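Local coordinates for protein probable fumarate reductase Ifc3 (Shewanella frigidimarina, PDB 1QO8) that reduces fumarate to succinate in vitro, using FAD and four covalently attached c-type hemes, and may take part in electron transport to ferric iron, at residues A[81-86]-A[367-372]; A[327-332]-A[493-498]; A[171-176]-A[224-229]. One frame throughout, in Å; residues are numbered along the deposited sequence.

How the contacts relate
Contacts 1 and 2 adjoin, centres 11 Å apart, and Arg368 of contact 1 joins them: its backbone N and NH2 hold the loop 81-86, while NH1 probably bonds to the carbonyls of Ser330 and Asn332 in contact 2. Contact 2 is buried, a strand pairing beside the flavin with apolar packing at one end and, at the other, a carbonyl shared by a serine hydroxyl and a backbone N. Contact 1, partly buried, joins the cytochrome and flavoprotein parts through backbone carbonyls, a guanidinium and an iron ligand. The centre of contact 3, nearer the surface, lies about 30 Å from that of contact 1; an amide, a carboxylate and one leucine make it, and no cofactor touches it.

Contact 1: residues A[81-86]-A[367-372]; sequences ECHSFD and SRILIS. With HEM (protoporphyrin IX containing Fe), chain C.
Arg368 meets the loop 81-86 twice. Its backbone N donates to Cys82 O (2.8 Å), almost straight at 165°, and its guanidinium NH2 reaches Glu81 O at 2.8 Å. The bend at chi3 (-55°) brings NH2 round to Glu81 O, which lies at the edge of the guanidinium, near its plane. Water 1 lies at the same edge, accepting from NE and donating to Glu81 O, so that carbonyl is gripped by two donors.

The tight part is on the heme side. His83 NE2 binds the iron at 1.9 Å, with His59 as the second axial ligand. Ile369 CD1 comes obliquely to the imidazole, 3.6 Å from His83 ND1, and the same side chain rests on a heme propionate arm. Within the loop, Phe85 CZ sits over one face of the imidazole, toward its rim, while the phenyl edge meets the porphyrin. The looser side is at Ser84, exposed to solvent, whose backbone N lies 3.9 Å from Ser367 CB; Glu81 is partly exposed too. Cys79, Cys82 and His83 form a CXXCH motif, both cysteines covalent heme anchors by similarity, and with His59 they make a bis-histidine c-type heme site, docked against the flavin-binding part of the chain.

Contact 2: residues A[327-332]-A[493-498]; sequences DMTSSN and KVAPGI. With FAD (flavin-adenine dinucleotide), chain G.
Segments 327-332 and 493-498 pair in parallel through two beta bridges, Thr329 with Gly497 and Ser330 with Ile498, the second strand being part of 489-505; the touching parts run 56° apart. Thr329 N donates to Pro496 O (3.0 Å), and Ile498 N returns a bond to Thr329 O (2.8 Å), so both the N and the O of Thr329 are tied to the long strand. Ser331 N then donates to Ile498 O at 3.0 Å, nearly in line with that carbonyl. Gly497 CA makes a CA-H...O contact with Thr329 O, and with no side chain there, Gly497 CA comes within 3.9 Å of Ser330 CA.

Ile498 O takes a second donor, Ser330 OG (2.7 Å), which approaches from above the carbonyl plane. With OG anti to its backbone N (chi1 170°), the hydroxyl can also accept from Asn332 N at 2.9 Å, closing an ST turn; one side chain thus fixes both the end of the pairing and the bend after it. At the other end the contact is apolar. Met328 runs out extended beyond CG and crosses Pro496 at about a right angle, CE lying 3.8 Å from Pro496 CB, while its CB meets Ile498 CD1. Helix 397-405 packs on this end through Leu405.

Past the bridges the chain arrives at the flavin. Ser331 OG is 3.4 Å from the C8M methyl of FAD and is hydrogen-bonded to His499 ND1; Asn332 ND2 also lies against C8M and bonds to His499 O. Ser331 and Asn332, which follow the short strand, therefore line the flavin pocket at the dimethylbenzene end of the isoalloxazine, next to His499, a succinate-binding residue by similarity.

Contact 3: residues A[171-176]-A[224-229]; sequences GTKQQT and NLDDLK
A single side-chain hydrogen bond spans this contact, and the amide that gives it is shared: Gln174 NE2 donates to Asp226 OD1 (3.1 Å) and also to Glu219 OE2, so one NH2 group serves two carboxylates. Asp226 receives it on the anti lone pair of OD1, and the donor's amide plane contains the acceptor to within 12°. The two side chains cross at about a right angle, with amide and carboxylate planes turned 38° from each other. A bend at chi2 (72°) folds the glutamine so that CG and CD lie along the backbone of the loop, CG 3.4 Å from Leu225 O. Lys173 NZ stands 4.1 Å from Asp226 OD1, too far for a salt bridge, although the opposite charges are close enough that they probably attract.

Asp226 is held from its own side as well. Its backbone N donates to Asn224 OD1 in an Asx turn, and Asn224 ND2 makes a weak bond back to OD2.

Leu228 supplies the remaining packing: CD2 lies 3.9 Å from Gln175 CG and 3.8 Å from Gln174 O, its side chain crossing that of Gln175 nearly at right angles. Beyond CG, Gln175 extends to its amide: OE1 accepts from Gly171 N, and NE2 bonds to Asp182 and to Asp237 O.

Thr172 OG1 N-caps helix 173-177 by accepting from Gln175 N. The first turn lies against Leu228 of strand 227-229, an outer strand of a three-stranded antiparallel sheet, and the loop just before it. The neighbouring strand 239-241 touches both Gln174 and Leu228 through His240, and helix 201-220 backs Thr172 and Leu225.

Contact 1: residues A[81-86]-A[367-372]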
loop_
_atom_site.group_PDB
_atom_site.type_symbol
_atom_site.label_atom_id
_atom_site.label_comp_id
_atom_site.label_asym_id
_atom_site.label_seq_id
_atom_site.Cartn_x
_atom_site.Cartn_y
_atom_site.Cartn_z
ATOM N N GLU A 81 16.945 -24.320 -5.679
ATOM C CA GLU A 81 16.154 -23.109 -5.675
ATOM C C GLU A 81 16.327 -22.356 -4.326
ATOM O O GLU A 81 15.975 -21.196 -4.163
ATOM C CB GLU A 81 14.672 -23.504 -5.748
ATOM C CG GLU A 81 14.253 -24.009 -7.161
ATOM C CD GLU A 81 14.253 -22.787 -8.070
ATOM O OE1 GLU A 81 14.317 -21.643 -7.555
ATOM O OE2 GLU A 81 14.269 -22.853 -9.304
ATOM N N CYS A 82 16.725 -23.158 -3.324
ATOM C CA CYS A 82 16.948 -22.686 -1.986
ATOM C C CYS A 82 18.345 -22.960 -1.459
ATOM O O CYS A 82 18.897 -22.014 -0.845
ATOM C CB CYS A 82 15.974 -23.251 -0.986
ATOM S SG CYS A 82 14.265 -23.057 -1.534
ATOM N N HIS A 83 18.905 -24.118 -1.775
ATOM C CA HIS A 83 20.224 -24.454 -1.238
ATOM C C HIS A 83 21.289 -24.161 -2.266
ATOM O O HIS A 83 21.018 -23.757 -3.410
ATOM C CB HIS A 83 20.343 -25.890 -0.798
ATOM C CG HIS A 83 19.365 -26.410 0.210
ATOM N ND1 HIS A 83 19.545 -26.224 1.605
ATOM C CD2 HIS A 83 18.234 -27.081 0.100
ATOM C CE1 HIS A 83 18.534 -26.820 2.240
ATOM N NE2 HIS A 83 17.637 -27.364 1.336
ATOM N N SER A 84 22.542 -24.482 -1.977
ATOM C CA SER A 84 23.505 -24.370 -3.100
ATOM C C SER A 84 24.404 -25.591 -3.083
ATOM O O SER A 84 25.608 -25.420 -3.108
ATOM C CB SER A 84 24.189 -23.014 -3.069
ATOM O OG SER A 84 24.639 -22.558 -4.362
ATOM N N PHE A 85 23.869 -26.818 -2.950
ATOM C CA PHE A 85 24.719 -28.000 -2.942
ATOM C C PHE A 85 25.571 -28.036 -4.206
ATOM O O PHE A 85 25.093 -27.507 -5.200
ATOM C CB PHE A 85 23.935 -29.286 -2.810
ATOM C CG PHE A 85 22.957 -29.283 -1.667
ATOM C CD1 PHE A 85 23.342 -29.003 -0.350
ATOM C CD2 PHE A 85 21.646 -29.546 -1.875
ATOM C CE1 PHE A 85 22.398 -29.034 0.661
ATOM C CE2 PHE A 85 20.714 -29.578 -0.885
ATOM C CZ PHE A 85 21.066 -29.345 0.413
ATOM N N ASP A 86 26.770 -28.606 -4.137
ATOM C CA ASP A 86 27.615 -28.643 -5.332
ATOM C C ASP A 86 27.501 -30.097 -5.873
ATOM O O ASP A 86 27.707 -31.042 -5.106
ATOM C CB ASP A 86 29.057 -28.389 -4.913
ATOM C CG ASP A 86 30.082 -28.572 -6.004
ATOM O OD1 ASP A 86 29.842 -28.295 -7.192
ATOM O OD2 ASP A 86 31.221 -29.003 -5.738
ATOM N N SER A 367 22.812 -20.173 0.152
ATOM C CA SER A 367 21.779 -21.071 0.667
ATOM C C SER A 367 20.818 -20.252 1.517
ATOM O O SER A 367 21.107 -19.748 2.632
ATOM C CB SER A 367 22.442 -22.255 1.281
ATOM O OG SER A 367 21.759 -23.316 1.892
ATOM N N ARG A 368 19.573 -20.070 1.048
ATOM C CA ARG A 368 18.698 -19.035 1.608
ATOM C C ARG A 368 18.019 -19.483 2.851
ATOM O O ARG A 368 16.801 -19.564 3.043
ATOM C CB ARG A 368 17.743 -18.431 0.562
ATOM C CG ARG A 368 18.482 -17.744 -0.589
ATOM C CD ARG A 368 17.527 -17.105 -1.651
ATOM N NE ARG A 368 16.573 -18.064 -2.198
ATOM C CZ ARG A 368 15.332 -18.324 -1.840
ATOM N NH1 ARG A 368 14.591 -17.732 -0.860
ATOM N NH2 ARG A 368 14.699 -19.289 -2.569
ATOM N N ILE A 369 18.829 -19.812 3.854
ATOM C CA ILE A 369 18.299 -20.328 5.124
ATOM C C ILE A 369 18.693 -19.305 6.211
ATOM O O ILE A 369 19.734 -18.660 6.024
ATOM C CB ILE A 369 19.118 -21.639 5.230
ATOM C CG1 ILE A 369 18.343 -22.749 4.505
ATOM C CG2 ILE A 369 19.559 -21.991 6.642
ATOM C CD1 ILE A 369 19.162 -24.013 4.382
ATOM N N LEU A 370 17.961 -19.145 7.255
ATOM C CA LEU A 370 18.165 -18.304 8.399
ATOM C C LEU A 370 19.526 -18.660 9.080
ATOM O O LEU A 370 19.747 -19.860 9.331
ATOM C CB LEU A 370 17.045 -18.445 9.421
ATOM C CG LEU A 370 15.577 -18.080 9.148
ATOM C CD1 LEU A 370 14.883 -17.473 10.386
ATOM C CD2 LEU A 370 15.298 -17.111 8.023
ATOM N N ILE A 371 20.479 -17.769 9.133
ATOM C CA ILE A 371 21.609 -17.975 10.105
ATOM C C ILE A 371 21.161 -17.356 11.409
ATOM O O ILE A 371 20.886 -16.170 11.520
ATOM C CB ILE A 371 22.921 -17.475 9.532
ATOM C CG1 ILE A 371 23.285 -18.405 8.350
ATOM C CG2 ILE A 371 24.062 -17.632 10.571
ATOM C CD1 ILE A 371 23.041 -17.680 7.065
ATOM N N SER A 372 20.892 -18.204 12.390
ATOM C CA SER A 372 20.482 -17.842 13.692
ATOM C C SER A 372 21.406 -16.771 14.343
ATOM O O SER A 372 22.634 -16.778 14.235
ATOM C CB SER A 372 20.562 -19.095 14.610
ATOM O OG SER A 372 20.092 -18.624 15.864
HETATM C CHA HEM C . 16.963 -27.933 5.486
HETATM C CHB HEM C . 18.377 -30.903 1.915
HETATM C CHC HEM C . 15.140 -28.652 -0.876
HETATM C CHD HEM C . 14.729 -25.051 2.347
HETATM C C1A HEM C . 17.591 -28.966 4.844
HETATM C C2A HEM C . 18.430 -30.021 5.388
HETATM C C3A HEM C . 18.805 -30.835 4.410
HETATM C C4A HEM C . 18.232 -30.297 3.173
HETATM C CMA HEM C . 19.720 -32.082 4.415
HETATM C CAA HEM C . 18.855 -30.097 6.890
HETATM C CBA HEM C . 17.966 -31.032 7.734
HETATM C CGA HEM C . 16.606 -30.404 7.929
HETATM O O1A HEM C . 15.640 -31.076 7.433
HETATM O O2A HEM C . 16.506 -29.296 8.544
HETATM C C1B HEM C . 17.469 -30.656 0.893
HETATM C C2B HEM C . 17.250 -31.488 -0.282
HETATM C C3B HEM C . 16.336 -30.875 -1.012
HETATM C C4B HEM C . 15.954 -29.640 -0.380
HETATM C CMB HEM C . 17.964 -32.817 -0.464
HETATM C CAB HEM C . 15.579 -31.346 -2.327
HETATM C CBB HEM C . 15.479 -32.643 -2.631
HETATM C C1C HEM C . 14.803 -27.439 -0.323
HETATM C C2C HEM C . 13.900 -26.426 -0.855
HETATM C C3C HEM C . 13.771 -25.468 0.058
HETATM C C4C HEM C . 14.577 -25.828 1.198
HETATM C CMC HEM C . 13.300 -26.563 -2.259
HETATM C CAC HEM C . 12.896 -24.162 0.083
HETATM C CBC HEM C . 11.680 -24.108 -0.454
HETATM C C1D HEM C . 15.271 -25.543 3.506
HETATM C C2D HEM C . 15.232 -24.847 4.810
HETATM C C3D HEM C . 15.837 -25.650 5.669
HETATM C C4D HEM C . 16.278 -26.846 4.981
HETATM C CMD HEM C . 14.591 -23.459 5.015
HETATM C CAD HEM C . 16.100 -25.407 7.198
HETATM C CBD HEM C . 17.540 -25.044 7.466
HETATM C CGD HEM C . 17.992 -24.832 8.934
HETATM O O1D HEM C . 17.254 -24.217 9.727
HETATM O O2D HEM C . 19.101 -25.276 9.293
HETATM N NA HEM C . 17.443 -29.221 3.482
HETATM N NB HEM C . 16.689 -29.522 0.786
HETATM N NC HEM C . 15.191 -27.040 0.939
HETATM N ND HEM C . 15.913 -26.741 3.638
HETATM FE FE HEM C . 16.236 -28.178 2.229
HETATM O O HOH W 1 18.299 -19.194 -4.179
#

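Contact 2: residues A[327-332]-A[493-498]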
loop_
_atom_site.group_PDB
_atom_site.type_symbol
_atom_site.label_atom_id
_atom_site.label_comp_id
_atom_site.label_asym_id
_atom_site.label_seq_id
_atom_site.Cartn_x
_atom_site.Cartn_y
_atom_site.Cartn_z
ATOM N N ASP A 327 16.805 -4.496 -1.556
ATOM C CA ASP A 327 18.042 -5.226 -1.821
ATOM C C ASP A 327 18.244 -6.370 -0.824
ATOM O O ASP A 327 19.316 -6.930 -0.790
ATOM C CB ASP A 327 19.230 -4.229 -1.685
ATOM C CG ASP A 327 19.225 -3.192 -2.800
ATOM O OD1 ASP A 327 19.296 -3.554 -4.002
ATOM O OD2 ASP A 327 19.142 -1.964 -2.566
ATOM N N MET A 328 17.276 -6.711 0.027
ATOM C CA MET A 328 17.348 -7.872 0.870
ATOM C C MET A 328 17.212 -9.165 0.030
ATOM O O MET A 328 16.694 -9.053 -1.050
ATOM C CB MET A 328 16.149 -7.745 1.824
ATOM C CG MET A 328 16.378 -6.579 2.841
ATOM S SD MET A 328 15.229 -6.870 4.140
ATOM C CE MET A 328 15.810 -5.505 5.330
ATOM N N THR A 329 17.660 -10.331 0.496
ATOM C CA THR A 329 17.273 -11.596 -0.042
ATOM C C THR A 329 15.889 -12.015 0.509
ATOM O O THR A 329 15.133 -11.153 0.920
ATOM C CB THR A 329 18.150 -12.783 0.484
ATOM O OG1 THR A 329 19.221 -12.443 1.320
ATOM C CG2 THR A 329 18.318 -13.721 -0.638
ATOM N N SER A 330 15.650 -13.333 0.713
ATOM C CA SER A 330 14.375 -13.681 1.350
ATOM C C SER A 330 14.645 -15.084 1.823
ATOM O O SER A 330 15.440 -15.743 1.132
ATOM C CB SER A 330 13.208 -13.756 0.257
ATOM O OG SER A 330 12.100 -14.353 1.062
ATOM N N SER A 331 14.007 -15.599 2.823
ATOM C CA SER A 331 14.156 -16.982 3.149
ATOM C C SER A 331 13.054 -17.825 2.464
ATOM O O SER A 331 12.889 -18.928 2.902
ATOM C CB SER A 331 13.875 -16.962 4.661
ATOM O OG SER A 331 12.557 -16.392 4.630
ATOM N N ASN A 332 12.123 -17.225 1.714
ATOM C CA ASN A 332 10.910 -17.871 1.265
ATOM C C ASN A 332 11.105 -18.929 0.194
ATOM O O ASN A 332 11.987 -18.806 -0.635
ATOM C CB ASN A 332 9.940 -16.839 0.615
ATOM C CG ASN A 332 9.346 -15.956 1.724
ATOM O OD1 ASN A 332 8.215 -15.533 1.558
ATOM N ND2 ASN A 332 10.035 -15.855 2.875
ATOM N N LYS A 493 28.102 -16.570 4.104
ATOM C CA LYS A 493 27.689 -15.292 3.506
ATOM C C LYS A 493 26.246 -14.950 3.802
ATOM O O LYS A 493 25.394 -15.830 3.676
ATOM C CB LYS A 493 27.961 -15.357 2.002
ATOM C CG LYS A 493 27.752 -14.028 1.257
ATOM C CD LYS A 493 28.183 -14.391 -0.193
ATOM C CE LYS A 493 28.435 -13.262 -1.113
ATOM N NZ LYS A 493 28.812 -13.842 -2.493
ATOM N N VAL A 494 25.946 -13.777 4.412
ATOM C CA VAL A 494 24.553 -13.469 4.804
ATOM C C VAL A 494 24.087 -12.099 4.407
ATOM O O VAL A 494 24.863 -11.250 4.010
ATOM C CB VAL A 494 24.375 -13.578 6.324
ATOM C CG1 VAL A 494 24.876 -14.949 6.790
ATOM C CG2 VAL A 494 25.203 -12.468 7.039
ATOM N N ALA A 495 22.798 -11.828 4.444
ATOM C CA ALA A 495 22.154 -10.580 4.156
ATOM C C ALA A 495 20.770 -10.644 4.755
ATOM O O ALA A 495 20.188 -11.697 5.018
ATOM C CB ALA A 495 22.177 -10.348 2.641
ATOM N N PRO A 496 20.258 -9.497 5.224
ATOM C CA PRO A 496 18.898 -9.518 5.726
ATOM C C PRO A 496 17.968 -10.040 4.609
ATOM O O PRO A 496 18.210 -9.831 3.447
ATOM C CB PRO A 496 18.587 -8.062 6.059
ATOM C CG PRO A 496 19.813 -7.300 5.800
ATOM C CD PRO A 496 20.803 -8.169 4.982
ATOM N N GLY A 497 16.920 -10.774 5.036
ATOM C CA GLY A 497 16.047 -11.383 4.043
ATOM C C GLY A 497 14.580 -11.028 4.406
ATOM O O GLY A 497 14.212 -11.136 5.570
ATOM N N ILE A 498 13.822 -10.777 3.340
ATOM C CA ILE A 498 12.363 -10.771 3.510
ATOM C C ILE A 498 11.943 -12.126 3.981
ATOM O O ILE A 498 12.336 -13.192 3.485
ATOM C CB ILE A 498 11.660 -10.300 2.178
ATOM C CG1 ILE A 498 12.109 -8.789 2.120
ATOM C CG2 ILE A 498 10.162 -10.299 2.394
ATOM C CD1 ILE A 498 12.195 -8.297 0.715
HETATM P PA FAD G . 2.142 -20.999 1.831
HETATM O O1A FAD G . 2.544 -22.159 2.688
HETATM O O2A FAD G . 3.073 -20.246 1.195
HETATM O O5B FAD G . 1.536 -21.736 0.582
HETATM C C5B FAD G . 0.807 -21.027 -0.503
HETATM C C4B FAD G . 0.558 -22.079 -1.696
HETATM O O4B FAD G . -0.181 -21.258 -2.725
HETATM C C3B FAD G . 1.895 -22.436 -2.425
HETATM O O3B FAD G . 2.303 -23.729 -2.473
HETATM C C2B FAD G . 1.904 -21.543 -3.719
HETATM O O2B FAD G . 2.588 -22.121 -4.858
HETATM C C1B FAD G . 0.454 -21.566 -4.030
HETATM N N9A FAD G . 0.023 -20.433 -4.859
HETATM C C8A FAD G . 0.461 -19.132 -4.829
HETATM N N7A FAD G . -0.053 -18.414 -5.789
HETATM C C5A FAD G . -0.884 -19.273 -6.502
HETATM C C6A FAD G . -1.667 -19.115 -7.724
HETATM N N6A FAD G . -1.766 -17.998 -8.390
HETATM N N1A FAD G . -2.367 -20.219 -8.085
HETATM C C2A FAD G . -2.233 -21.442 -7.469
HETATM N N3A FAD G . -1.514 -21.678 -6.348
HETATM C C4A FAD G . -0.853 -20.558 -5.949
HETATM N N1 FAD G . 5.679 -19.217 11.016
HETATM C C2 FAD G . 5.360 -19.762 12.159
HETATM O O2 FAD G . 4.416 -19.530 12.841
HETATM N N3 FAD G . 6.157 -20.776 12.772
HETATM C C4 FAD G . 7.291 -21.155 12.060
HETATM O O4 FAD G . 8.034 -21.966 12.535
HETATM C C4X FAD G . 7.655 -20.482 10.816
HETATM N N5 FAD G . 8.787 -20.813 10.176
HETATM C C5X FAD G . 9.098 -20.257 8.981
HETATM C C6 FAD G . 10.288 -20.660 8.359
HETATM C C7 FAD G . 10.628 -20.121 7.142
HETATM C C7M FAD G . 11.877 -20.500 6.412
HETATM C C8 FAD G . 9.721 -19.184 6.528
HETATM C C8M FAD G . 10.045 -18.644 5.168
HETATM C C9 FAD G . 8.542 -18.812 7.120
HETATM C C9A FAD G . 8.189 -19.324 8.346
HETATM N N10 FAD G . 7.025 -18.993 9.067
HETATM C C10 FAD G . 6.737 -19.531 10.262
HETATM C "C1'" FAD G . 5.875 -18.348 8.357
HETATM C "C2'" FAD G . 4.789 -19.425 8.024
HETATM O "O2'" FAD G . 5.628 -20.556 7.611
HETATM C "C3'" FAD G . 4.127 -18.945 6.709
HETATM O "O3'" FAD G . 3.519 -17.660 6.887
HETATM C "C4'" FAD G . 2.818 -19.788 6.538
HETATM O "O4'" FAD G . 3.312 -21.141 6.298
HETATM C "C5'" FAD G . 2.158 -19.286 5.204
HETATM O "O5'" FAD G . 1.126 -20.414 4.883
HETATM P P FAD G . 0.119 -20.297 3.723
HETATM O O1P FAD G . -0.700 -21.565 3.809
HETATM O O2P FAD G . -0.464 -19.045 3.915
HETATM O O3P FAD G . 0.968 -20.153 2.557
#

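Contact 3: residues A[171-176]-A[224-229]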
loop_
_atom_site.group_PDB
_atom_site.type_symbol
_atom_site.label_atom_id
_atom_site.label_comp_id
_atom_site.label_asym_id
_atom_site.label_seq_id
_atom_site.Cartn_x
_atom_site.Cartn_y
_atom_site.Cartn_z
ATOM N N GLY A 171 -3.726 -23.774 26.100
ATOM C CA GLY A 171 -4.677 -24.752 26.624
ATOM C C GLY A 171 -4.464 -26.139 26.065
ATOM O O GLY A 171 -5.432 -26.888 25.933
ATOM N N THR A 172 -3.259 -26.541 25.703
ATOM C CA THR A 172 -3.157 -27.899 25.117
ATOM C C THR A 172 -2.778 -28.907 26.182
ATOM O O THR A 172 -2.265 -28.666 27.280
ATOM C CB THR A 172 -2.138 -27.962 23.965
ATOM O OG1 THR A 172 -0.854 -27.697 24.527
ATOM C CG2 THR A 172 -2.477 -26.957 22.870
ATOM N N LYS A 173 -2.963 -30.165 25.812
ATOM C CA LYS A 173 -2.486 -31.236 26.705
ATOM C C LYS A 173 -0.966 -31.209 26.743
ATOM O O LYS A 173 -0.417 -31.647 27.773
ATOM C CB LYS A 173 -3.106 -32.532 26.234
ATOM C CG LYS A 173 -2.565 -33.052 24.930
ATOM C CD LYS A 173 -3.128 -34.431 24.645
ATOM C CE LYS A 173 -2.638 -35.058 23.369
ATOM N NZ LYS A 173 -1.315 -35.715 23.477
ATOM N N GLN A 174 -0.216 -30.703 25.751
ATOM C CA GLN A 174 1.245 -30.627 25.921
ATOM C C GLN A 174 1.623 -29.590 27.001
ATOM O O GLN A 174 2.612 -29.747 27.729
ATOM C CB GLN A 174 2.039 -30.336 24.652
ATOM C CG GLN A 174 2.029 -31.384 23.560
ATOM C CD GLN A 174 0.725 -31.508 22.806
ATOM O OE1 GLN A 174 -0.260 -30.746 22.899
ATOM N NE2 GLN A 174 0.654 -32.536 21.977
ATOM N N GLN A 175 0.787 -28.561 27.158
ATOM C CA GLN A 175 1.056 -27.580 28.191
ATOM C C GLN A 175 0.731 -28.236 29.537
ATOM O O GLN A 175 1.549 -28.018 30.424
ATOM C CB GLN A 175 0.390 -26.239 27.975
ATOM C CG GLN A 175 0.972 -25.362 26.861
ATOM C CD GLN A 175 0.250 -24.032 26.752
ATOM O OE1 GLN A 175 -0.962 -24.025 26.828
ATOM N NE2 GLN A 175 0.929 -22.903 26.620
ATOM N N THR A 176 -0.285 -29.071 29.658
ATOM C CA THR A 176 -0.633 -29.605 30.961
ATOM C C THR A 176 0.357 -30.719 31.368
ATOM O O THR A 176 0.547 -30.956 32.544
ATOM C CB THR A 176 -2.026 -30.233 31.148
ATOM O OG1 THR A 176 -1.982 -31.522 30.535
ATOM C CG2 THR A 176 -3.143 -29.413 30.589
ATOM N N ASN A 224 2.604 -35.372 14.766
ATOM C CA ASN A 224 3.109 -35.298 16.136
ATOM C C ASN A 224 3.504 -33.838 16.442
ATOM O O ASN A 224 4.326 -33.256 15.780
ATOM C CB ASN A 224 4.249 -36.288 16.351
ATOM C CG ASN A 224 4.738 -36.260 17.802
ATOM O OD1 ASN A 224 5.305 -35.297 18.313
ATOM N ND2 ASN A 224 4.546 -37.389 18.519
ATOM N N LEU A 225 2.976 -33.225 17.478
ATOM C CA LEU A 225 3.402 -31.920 17.978
ATOM C C LEU A 225 3.567 -32.019 19.496
ATOM O O LEU A 225 3.016 -31.245 20.262
ATOM C CB LEU A 225 2.380 -30.842 17.594
ATOM C CG LEU A 225 2.114 -30.663 16.072
ATOM C CD1 LEU A 225 0.860 -29.837 15.878
ATOM C CD2 LEU A 225 3.375 -30.096 15.437
ATOM N N ASP A 226 4.367 -32.993 19.968
ATOM C CA ASP A 226 4.544 -33.131 21.413
ATOM C C ASP A 226 5.602 -32.257 22.052
ATOM O O ASP A 226 5.578 -32.154 23.302
ATOM C CB ASP A 226 4.808 -34.619 21.793
ATOM C CG ASP A 226 3.566 -35.478 21.698
ATOM O OD1 ASP A 226 2.385 -35.066 21.734
ATOM O OD2 ASP A 226 3.711 -36.706 21.563
ATOM N N ASP A 227 6.613 -31.741 21.363
ATOM C CA ASP A 227 7.638 -30.926 21.980
ATOM C C ASP A 227 7.074 -29.527 22.248
ATOM O O ASP A 227 6.336 -28.981 21.428
ATOM C CB ASP A 227 8.918 -30.886 21.190
ATOM C CG ASP A 227 10.143 -30.051 21.509
ATOM O OD1 ASP A 227 10.269 -28.828 21.199
ATOM O OD2 ASP A 227 11.197 -30.596 21.976
ATOM N N LEU A 228 7.359 -29.004 23.440
ATOM C CA LEU A 228 6.850 -27.700 23.854
ATOM C C LEU A 228 8.012 -26.772 24.193
ATOM O O LEU A 228 8.829 -27.077 25.071
ATOM C CB LEU A 228 5.911 -27.797 25.066
ATOM C CG LEU A 228 5.334 -26.475 25.567
ATOM C CD1 LEU A 228 4.323 -25.860 24.607
ATOM C CD2 LEU A 228 4.628 -26.614 26.930
ATOM N N LYS A 229 8.098 -25.625 23.548
ATOM C CA LYS A 229 9.132 -24.658 23.758
ATOM C C LYS A 229 8.514 -23.241 23.736
ATOM O O LYS A 229 7.348 -23.008 23.415
ATOM C CB LYS A 229 10.270 -24.623 22.703
ATOM C CG LYS A 229 11.202 -25.846 22.810
ATOM C CD LYS A 229 12.492 -25.581 22.034
ATOM C CE LYS A 229 13.604 -26.552 22.433
ATOM N NZ LYS A 229 13.413 -27.836 21.672
#